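Local atomic coordinates of p1 (Rice yellow mottle virus, PDB entry 6TY0), a protein that suppresses host RNA silencing and probably aids viral spread; this chain is its zinc-binding N-terminal part. Residues F62-T65 and Q66-A69. Numbering follows the deposited sequence.
Sequences FACT and QCTA. With ZN (zinc ion), chain C.
The side-chain amide of Q66 lies nearly parallel to the T65-Q66 peptide, with its NE2 end over one face, 3.3 Å from the carbonyl carbon C of T65. A bend at chi2 (-57°) turns the Q66 chain toward T65. At the amide's edge, NE2 gives a nearly straight but weak hydrogen bond to OG1 of T65, at 3.4 Å. That hydroxyl also has a weak hydrogen bond with the carbonyl oxygen of V90. The ring of F62 leads away from the turn and meets the rings of W36, F88 and H32.

The main contact is the CxxC half of a Cys4 zinc site. SG of C64 and SG of C67 each bind the zinc ion at 2.3 Å, and C92 and C95 complete the site. With chi1 at -173°, C64 swings SG opposite its own N, where it reaches the zinc and accepts two backbone N-H groups, from N of Q66 at 3.3 Å and from N of C67 at 3.4 Å. SG of C67 in turn accepts the N-H of A69, also at 3.4 Å, as in rubredoxin-type zinc knuckles. The three bonds would help to spread the negative charge of the thiolates and fix their rotation.

CB of A69 packs against CB of C64. A backbone hydrogen bond from N of C64 to O of A69, 2.9 Å long, closes the base of the turn.

The turn joins strand 54-64 to its antiparallel neighbour 70-77. F62 makes backbone hydrogen bonds with Y71, and A63 with F88 and V90 along the parallel strand 86-90. The zinc site thus ties this sheet's end to the segment after strand 86-90.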
loop_
_atom_site.group_PDB
_atom_site.type_symbol
_atom_site.label_atom_id
_atom_site.label_comp_id
_atom_site.label_asym_id
_atom_site.label_seq_id
_atom_site.Cartn_x
_atom_site.Cartn_y
_atom_site.Cartn_z
ATOM N N PHE A 62 10.541 -0.790 0.170
ATOM C CA PHE A 62 11.047 -0.780 1.549
ATOM C C PHE A 62 11.702 -2.125 1.819
ATOM O O PHE A 62 11.168 -3.172 1.462
ATOM C CB PHE A 62 9.915 -0.590 2.555
ATOM C CG PHE A 62 9.112 0.651 2.356
ATOM C CD1 PHE A 62 8.205 0.753 1.315
ATOM C CD2 PHE A 62 9.233 1.700 3.224
ATOM C CE1 PHE A 62 7.434 1.885 1.145
ATOM C CE2 PHE A 62 8.470 2.847 3.079
ATOM C CZ PHE A 62 7.556 2.943 2.043
ATOM N N ALA A 63 12.870 -2.105 2.429
ATOM C CA ALA A 63 13.492 -3.372 2.870
ATOM C C ALA A 63 14.269 -3.139 4.160
ATOM O O ALA A 63 15.000 -2.149 4.234
ATOM C CB ALA A 63 14.434 -3.857 1.798
ATOM N N CYS A 64 14.143 -4.043 5.142
ATOM C CA CYS A 64 14.942 -3.937 6.397
ATOM C C CYS A 64 16.361 -4.437 6.171
ATOM O O CYS A 64 16.566 -5.505 5.605
ATOM C CB CYS A 64 14.327 -4.760 7.535
ATOM S SG CYS A 64 15.113 -4.554 9.189
ATOM N N THR A 65 17.346 -3.699 6.644
ATOM C CA THR A 65 18.741 -4.157 6.597
ATOM C C THR A 65 19.099 -5.265 7.616
ATOM O O THR A 65 20.167 -5.864 7.506
ATOM C CB THR A 65 19.653 -2.968 6.813
ATOM O OG1 THR A 65 19.304 -2.345 8.052
ATOM C CG2 THR A 65 19.457 -1.944 5.685
ATOM N N GLN A 66 18.196 -5.583 8.546
ATOM C CA GLN A 66 18.454 -6.559 9.619
ATOM C C GLN A 66 17.653 -7.824 9.471
ATOM O O GLN A 66 18.101 -8.889 9.850
ATOM C CB GLN A 66 18.084 -6.003 10.999
ATOM C CG GLN A 66 18.768 -4.715 11.384
ATOM C CD GLN A 66 20.237 -4.897 11.323
ATOM O OE1 GLN A 66 20.813 -5.589 12.161
ATOM N NE2 GLN A 66 20.861 -4.341 10.296
ATOM N N CYS A 67 16.415 -7.724 9.031
ATOM C CA CYS A 67 15.643 -8.928 8.826
ATOM C C CYS A 67 15.310 -8.864 7.366
ATOM O O CYS A 67 15.895 -8.060 6.627
ATOM C CB CYS A 67 14.430 -8.987 9.735
ATOM S SG CYS A 67 13.096 -7.757 9.462
ATOM N N THR A 68 14.401 -9.681 6.903
ATOM C CA THR A 68 14.123 -9.613 5.488
ATOM C C THR A 68 12.742 -9.017 5.239
ATOM O O THR A 68 12.152 -9.218 4.169
ATOM C CB THR A 68 14.178 -11.003 4.898
ATOM O OG1 THR A 68 13.283 -11.805 5.657
ATOM C CG2 THR A 68 15.566 -11.560 5.002
ATOM N N ALA A 69 12.223 -8.286 6.211
ATOM C CA ALA A 69 10.978 -7.568 5.996
ATOM C C ALA A 69 11.126 -6.680 4.743
ATOM O O ALA A 69 12.150 -6.034 4.558
ATOM C CB ALA A 69 10.682 -6.727 7.184
HETATM ZN ZN ZN C . 13.677 -5.777 10.435
#